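Local structure of chitinase (Chromobacterium violaceum, 4TXG) at residues Y463-G467 with G517-M522; A498-D502 with K573-L577; P521-K526 with A606-D610. The protein probably hydrolyses the glycosidic bonds of chitin, as a family 18 glycoside hydrolase that also carries chitin- and carbohydrate-binding functions. All coordinates share one frame; numbering follows the deposited sequence.

Interaction 1: Y463-G467 with G517-M522; sequences YYTRG and GGSNPM. With CS (cesium ion), chain M.
Thr465 carries its hydroxyl into the 517-522 loop, where Thr465 OG1 donates to Gly518 O at 2.7 Å and accepts from Asn520 ND2 at 3.0 Å. With chi1 at 68°, OG1 sits between the backbone N and the carbonyl carbon and leans to the loop, while Thr465 CG2 lies 3.9 Å from Met522 SD. The main chain adds Thr465 N to Asn520 O at 2.9 Å, in the carbonyl plane, and Met522 N to Tyr463 O at 3.2 Å. Gly467 N reaches Gly517 O at 3.0 Å, beside Gly518, whose positive phi suits glycine and where the backbones of Gly518 and Gly467 come close. One beta bridge joins Tyr464 and Pro521.

On the other side of the strand, Arg466 NH1 bonds to Ser519 OG at 3.0 Å, nearly in the guanidinium plane, and Tyr464 CE2 lies over one guanidinium face near its rim. Arg466 NE forms a salt bridge with Asp398 OD1; the other oxygen of Asp398 binds the cesium ion that Tyr464 OH meets at 3.1 Å. Asn520 is fixed by Asp502 O and Ile504 N.

The contact follows barrel strand 457-462: Tyr463 stacks on Phe602 and bonds to Thr629 of helix 627-636, strand 466-468 runs into the antiparallel sheet beside 575-578, and Pro521 is the N-cap of helix 522-530.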
# COMPACT_ATOMS: atom_id res chain seq x y z
N TYR A 463 11.96 -6.78 1.95
CA TYR A 463 12.95 -7.75 2.41
C TYR A 463 13.79 -8.22 1.22
O TYR A 463 14.27 -9.35 1.18
CB TYR A 463 12.28 -8.95 3.10
CG TYR A 463 11.75 -8.71 4.51
CD1 TYR A 463 11.81 -7.46 5.12
CD2 TYR A 463 11.20 -9.77 5.23
CE1 TYR A 463 11.32 -7.27 6.42
CE2 TYR A 463 10.71 -9.60 6.52
CZ TYR A 463 10.77 -8.36 7.11
OH TYR A 463 10.28 -8.21 8.39
N TYR A 464 13.97 -7.33 0.26
CA TYR A 464 14.69 -7.66 -0.97
C TYR A 464 15.43 -6.41 -1.42
O TYR A 464 15.18 -5.32 -0.93
CB TYR A 464 13.73 -8.13 -2.07
CG TYR A 464 12.76 -7.04 -2.46
CD1 TYR A 464 11.56 -6.88 -1.78
CD2 TYR A 464 13.06 -6.12 -3.47
CE1 TYR A 464 10.68 -5.87 -2.10
CE2 TYR A 464 12.18 -5.10 -3.80
CZ TYR A 464 11.00 -4.98 -3.11
OH TYR A 464 10.11 -3.97 -3.42
N THR A 465 16.33 -6.58 -2.37
CA THR A 465 17.11 -5.47 -2.92
C THR A 465 16.65 -5.09 -4.33
O THR A 465 15.99 -5.87 -5.02
CB THR A 465 18.61 -5.83 -3.02
OG1 THR A 465 18.77 -6.84 -4.02
CG2 THR A 465 19.12 -6.35 -1.69
N ARG A 466 17.03 -3.88 -4.73
CA ARG A 466 17.08 -3.49 -6.14
C ARG A 466 18.48 -2.95 -6.35
O ARG A 466 19.13 -2.49 -5.40
CB ARG A 466 16.04 -2.44 -6.51
CG ARG A 466 14.59 -2.82 -6.28
CD ARG A 466 14.12 -3.97 -7.15
NE ARG A 466 12.66 -3.96 -7.22
CZ ARG A 466 11.94 -4.95 -7.73
NH1 ARG A 466 12.54 -6.03 -8.22
NH2 ARG A 466 10.61 -4.85 -7.76
N GLY A 467 18.98 -2.98 -7.58
CA GLY A 467 20.35 -2.54 -7.78
C GLY A 467 20.72 -2.26 -9.22
O GLY A 467 20.08 -2.76 -10.15
N GLY A 517 18.34 -6.19 -12.80
CA GLY A 517 17.60 -5.38 -11.85
C GLY A 517 18.12 -5.39 -10.42
O GLY A 517 17.56 -4.71 -9.56
N GLY A 518 19.18 -6.15 -10.16
CA GLY A 518 19.77 -6.17 -8.83
C GLY A 518 18.83 -6.66 -7.73
O GLY A 518 18.85 -6.14 -6.62
N SER A 519 18.00 -7.66 -8.06
CA SER A 519 17.00 -8.18 -7.12
C SER A 519 17.50 -9.41 -6.39
O SER A 519 17.81 -10.42 -7.02
CB SER A 519 15.69 -8.54 -7.84
OG SER A 519 15.13 -7.42 -8.50
N ASN A 520 17.55 -9.33 -5.06
CA ASN A 520 18.07 -10.40 -4.21
C ASN A 520 17.28 -10.46 -2.91
O ASN A 520 16.80 -9.44 -2.44
CB ASN A 520 19.54 -10.17 -3.85
CG ASN A 520 20.42 -9.93 -5.06
OD1 ASN A 520 20.84 -10.88 -5.72
ND2 ASN A 520 20.73 -8.67 -5.33
N PRO A 521 17.19 -11.65 -2.30
CA PRO A 521 16.68 -11.71 -0.92
C PRO A 521 17.70 -11.08 0.01
O PRO A 521 18.89 -11.07 -0.33
CB PRO A 521 16.55 -13.21 -0.66
CG PRO A 521 17.61 -13.84 -1.54
CD PRO A 521 17.61 -12.97 -2.79
N MET A 522 17.28 -10.56 1.16
CA MET A 522 18.24 -9.89 2.03
C MET A 522 19.30 -10.86 2.60
O MET A 522 20.41 -10.42 2.94
CB MET A 522 17.53 -9.13 3.16
CG MET A 522 17.20 -7.67 2.79
SD MET A 522 18.63 -6.77 2.15
CE MET A 522 19.77 -6.95 3.51
CS CS M . 7.65 -5.53 -4.39
O HOH W 1 4.44 -5.60 -3.64
O HOH W 2 7.92 -7.30 -6.79

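Interaction 2: A498-D502 with K573-L577; sequences AVGID and KKVFL
Asp502 and Lys573 meet because each side chain leaves its backbone with CG anti to the carbonyl carbon, Asp502 at chi1 -62°, and because the lysine, otherwise extended, bends at chi3 (73°) to turn its ammonium onto the acid. The two chains come from opposite directions. Lys573 NZ lies 2.7 Å from Asp502 OD2 in a salt bridge, approaching from above the carboxylate plane by 35°. Water 3 accepts a second bond from Lys573 NZ at 2.9 Å and lies 3.0 Å from Val499 O, while the Ile501 side chain runs at about a right angle to that of Lys573, its CG2 4.0 Å from Lys573 NZ.

Beside the bridge, aliphatic groups pack round the acid. Val575 faces it, with Val575 CG2 3.7 Å from Asp502 OD2, and Leu577 passes across it, Leu577 CD2 3.9 Å from Asp502 O. Ala498 CB adds a looser touch, 4.2 Å from Leu577 CD2. The short 3-10 turn at Ile501 and Asp502, held by Asp502 N to Val499 O, is thus packed on the antiparallel sheet of the insertion between barrel strands 457-462 and 599-603, as in many family 18 chitinases. Lys574 and Val575 form a G1 beta bulge opposite Asn570 where strand 575-578 begins, and Leu528 of helix 522-530 covers Ile501, Asp502 and Leu577.

Tyr555 OH bonds to Asp502 OD1, so both carboxylate oxygens have partners. Such a buried acid, walled by valine and leucine, is probably kept ionised by the nearby ammonium.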
# COMPACT_ATOMS: atom_id res chain seq x y z
N ALA A 498 21.67 -4.46 -12.14
CA ALA A 498 22.74 -5.36 -11.75
C ALA A 498 22.36 -6.79 -12.13
O ALA A 498 21.18 -7.13 -12.20
CB ALA A 498 23.03 -5.25 -10.26
N VAL A 499 23.37 -7.62 -12.38
CA VAL A 499 23.14 -8.93 -12.96
C VAL A 499 23.89 -10.04 -12.23
O VAL A 499 24.71 -9.77 -11.36
CB VAL A 499 23.55 -8.97 -14.47
CG1 VAL A 499 22.68 -8.01 -15.32
CG2 VAL A 499 25.04 -8.64 -14.63
N GLY A 500 23.58 -11.28 -12.59
CA GLY A 500 24.34 -12.43 -12.11
C GLY A 500 24.25 -12.62 -10.61
O GLY A 500 23.16 -12.75 -10.06
N ILE A 501 25.41 -12.62 -9.95
CA ILE A 501 25.46 -12.83 -8.50
C ILE A 501 24.80 -11.65 -7.77
O ILE A 501 24.43 -11.76 -6.59
CB ILE A 501 26.91 -13.00 -8.00
CG1 ILE A 501 26.95 -13.58 -6.58
CG2 ILE A 501 27.68 -11.69 -8.11
CD1 ILE A 501 28.34 -13.99 -6.11
N ASP A 502 24.62 -10.54 -8.48
CA ASP A 502 23.94 -9.36 -7.93
C ASP A 502 22.43 -9.34 -8.20
O ASP A 502 21.77 -8.33 -7.94
CB ASP A 502 24.55 -8.09 -8.51
CG ASP A 502 26.01 -7.92 -8.16
OD1 ASP A 502 26.39 -8.29 -7.02
OD2 ASP A 502 26.77 -7.42 -9.02
N LYS A 573 33.07 -2.83 -9.20
CA LYS A 573 32.07 -3.10 -10.23
C LYS A 573 31.17 -1.90 -10.51
O LYS A 573 30.37 -1.92 -11.45
CB LYS A 573 31.19 -4.29 -9.82
CG LYS A 573 31.93 -5.57 -9.49
CD LYS A 573 30.96 -6.65 -9.03
CE LYS A 573 30.14 -7.21 -10.18
NZ LYS A 573 29.25 -8.34 -9.73
N LYS A 574 31.33 -0.86 -9.69
CA LYS A 574 30.41 0.28 -9.67
C LYS A 574 28.97 -0.21 -9.51
O LYS A 574 28.07 0.23 -10.22
CB LYS A 574 30.57 1.13 -10.93
CG LYS A 574 31.96 1.77 -11.08
CD LYS A 574 32.16 2.87 -10.04
CE LYS A 574 33.42 3.69 -10.30
NZ LYS A 574 34.63 2.91 -9.93
N VAL A 575 28.77 -1.13 -8.56
CA VAL A 575 27.45 -1.70 -8.29
C VAL A 575 26.88 -1.14 -6.98
O VAL A 575 27.54 -1.14 -5.95
CB VAL A 575 27.50 -3.25 -8.22
CG1 VAL A 575 26.22 -3.82 -7.55
CG2 VAL A 575 27.69 -3.84 -9.60
N PHE A 576 25.64 -0.65 -7.07
CA PHE A 576 24.88 -0.13 -5.93
C PHE A 576 23.70 -1.06 -5.69
O PHE A 576 22.87 -1.22 -6.58
CB PHE A 576 24.40 1.30 -6.24
CG PHE A 576 23.55 1.94 -5.15
CD1 PHE A 576 22.21 1.61 -4.98
CD2 PHE A 576 24.09 2.95 -4.36
CE1 PHE A 576 21.44 2.23 -4.00
CE2 PHE A 576 23.31 3.58 -3.39
CZ PHE A 576 22.00 3.22 -3.21
N LEU A 577 23.62 -1.67 -4.51
CA LEU A 577 22.47 -2.50 -4.17
C LEU A 577 21.75 -1.89 -2.98
O LEU A 577 22.33 -1.78 -1.91
CB LEU A 577 22.90 -3.94 -3.83
CG LEU A 577 23.55 -4.73 -4.96
CD1 LEU A 577 24.06 -6.06 -4.45
CD2 LEU A 577 22.56 -4.95 -6.08
O HOH W 3 27.66 -9.52 -11.81

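Interaction 3: P521-K526 with A606-D610; sequences PMWHAK and AGDYD
Trp523, in the first turn of helix 522-530, is plugged against the backbone that follows the last parallel strand, 599-603, of the TIM barrel. Trp523 CB starts the contact, 3.5 Å from Tyr609 CB. From there chi1 is 29°, well away from a staggered value, which carries the indole along the 606-609 backbone. Trp523 CD1 lies 3.1 Å from Asp608 O, close to the ring plane. Next along the edge, Trp523 NE1 donates to Ala606 O at 2.8 Å; the bond is almost straight, 176° at the hydrogen, and lies in both the ring plane and the carbonyl plane. This straight bond probably sets the rotation of the indole, with Asp608 O close against its edge. One face of the indole carries Pro521 CG, 3.3 Å above its centre, and the ring also meets Phe623 and packs on Tyr622 and Ile624 of strand 621-624.

Met522 N, which also bonds to Tyr463 O, makes a weak second bond to Gly607 O at 3.2 Å. Met522 CB touches Tyr609 CD2 at 3.7 Å. The Asp608 carboxylate accepts from Tyr609 N and from the amides of Leu628 and Thr629.

Tyr609 turns its ring toward the helix, its hydroxyl bonded to Glu582 OE1. Lys526, on its way to Glu529 and Asp581, crosses the ring obliquely in a CH-pi contact: Lys526 CG is 3.9 Å from the centroid of the Tyr609 ring, 7° off the normal, and Lys526 CE passes 3.8 Å from Tyr609 OH.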
# COMPACT_ATOMS: atom_id res chain seq x y z
N PRO A 521 17.19 -11.65 -2.30
CA PRO A 521 16.68 -11.71 -0.92
C PRO A 521 17.70 -11.08 0.01
O PRO A 521 18.89 -11.07 -0.33
CB PRO A 521 16.55 -13.21 -0.66
CG PRO A 521 17.61 -13.84 -1.54
CD PRO A 521 17.61 -12.97 -2.79
N MET A 522 17.28 -10.56 1.16
CA MET A 522 18.24 -9.89 2.03
C MET A 522 19.30 -10.86 2.60
O MET A 522 20.41 -10.42 2.94
CB MET A 522 17.53 -9.13 3.16
CG MET A 522 17.20 -7.67 2.79
SD MET A 522 18.63 -6.77 2.15
CE MET A 522 19.77 -6.95 3.51
N TRP A 523 19.00 -12.15 2.70
CA TRP A 523 20.06 -13.07 3.13
C TRP A 523 21.20 -13.09 2.12
O TRP A 523 22.37 -13.19 2.51
CB TRP A 523 19.57 -14.52 3.35
CG TRP A 523 18.39 -15.02 2.53
CD1 TRP A 523 17.06 -14.85 2.82
CD2 TRP A 523 18.43 -15.87 1.37
NE1 TRP A 523 16.28 -15.50 1.90
CE2 TRP A 523 17.09 -16.13 0.99
CE3 TRP A 523 19.46 -16.41 0.60
CZ2 TRP A 523 16.76 -16.91 -0.12
CZ3 TRP A 523 19.14 -17.19 -0.50
CH2 TRP A 523 17.80 -17.43 -0.86
N HIS A 524 20.89 -12.97 0.83
CA HIS A 524 21.96 -12.98 -0.14
C HIS A 524 22.76 -11.68 -0.05
O HIS A 524 23.99 -11.71 -0.12
CB HIS A 524 21.44 -13.19 -1.57
CG HIS A 524 22.53 -13.27 -2.59
ND1 HIS A 524 23.53 -14.21 -2.52
CD2 HIS A 524 22.79 -12.51 -3.68
CE1 HIS A 524 24.37 -14.03 -3.54
NE2 HIS A 524 23.94 -13.00 -4.25
N ALA A 525 22.08 -10.55 0.16
CA ALA A 525 22.78 -9.28 0.36
C ALA A 525 23.68 -9.31 1.60
O ALA A 525 24.75 -8.71 1.61
CB ALA A 525 21.77 -8.13 0.46
N LYS A 526 23.24 -10.01 2.64
CA LYS A 526 24.06 -10.15 3.84
C LYS A 526 25.30 -11.02 3.57
O LYS A 526 26.37 -10.75 4.11
CB LYS A 526 23.22 -10.73 4.99
CG LYS A 526 22.28 -9.68 5.62
CD LYS A 526 23.10 -8.70 6.44
CE LYS A 526 22.48 -7.31 6.54
NZ LYS A 526 23.42 -6.35 7.23
N ALA A 606 9.93 -14.76 2.42
CA ALA A 606 11.08 -15.59 2.05
C ALA A 606 12.40 -14.80 1.97
O ALA A 606 13.47 -15.40 1.88
CB ALA A 606 10.83 -16.29 0.73
N GLY A 607 12.32 -13.48 1.98
CA GLY A 607 13.52 -12.66 1.91
C GLY A 607 14.20 -12.39 3.25
O GLY A 607 15.33 -11.91 3.28
N ASP A 608 13.50 -12.65 4.35
CA ASP A 608 14.07 -12.40 5.68
C ASP A 608 15.18 -13.42 5.95
O ASP A 608 15.22 -14.48 5.30
CB ASP A 608 12.98 -12.47 6.75
CG ASP A 608 13.37 -11.79 8.06
OD1 ASP A 608 14.51 -11.30 8.19
OD2 ASP A 608 12.51 -11.77 8.97
N TYR A 609 16.07 -13.13 6.89
CA TYR A 609 17.32 -13.88 6.99
C TYR A 609 17.71 -14.28 8.41
O TYR A 609 17.25 -13.70 9.38
CB TYR A 609 18.45 -13.06 6.37
CG TYR A 609 18.73 -11.72 7.04
CD1 TYR A 609 19.58 -11.64 8.15
CD2 TYR A 609 18.16 -10.54 6.57
CE1 TYR A 609 19.84 -10.43 8.76
CE2 TYR A 609 18.43 -9.32 7.18
CZ TYR A 609 19.27 -9.27 8.27
OH TYR A 609 19.54 -8.07 8.89
N ASP A 610 18.58 -15.29 8.49
CA ASP A 610 19.29 -15.67 9.71
C ASP A 610 20.66 -16.21 9.35
O ASP A 610 20.87 -16.70 8.23
CB ASP A 610 18.53 -16.73 10.52
CG ASP A 610 17.51 -16.15 11.47
OD1 ASP A 610 17.83 -15.18 12.20
OD2 ASP A 610 16.38 -16.68 11.50

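Interactions 1 and 3 share Pro521 and Met522, their centres about 9 Å apart, so one loop leading into helix 522-530 is pinned both to the strand following 457-462 and to the chain following 599-603. Interaction 2, its centre about 10 Å from that of interaction 1, joins it through Asn520 ND2 to Asp502 O at 2.8 Å and Gly518 N to Ala498 O at 3.0 Å. Although interactions 2 and 3 have centres about 16 Å apart, His524 NE2 lies 2.7 Å from Ile501 O, probably hydrogen-bonded. Interaction 1 holds the cesium ligand Tyr464; the side chains of Leu577 in interaction 2 and Lys526 in interaction 3 lie about 11 and 10 Å from a bound cesium ion.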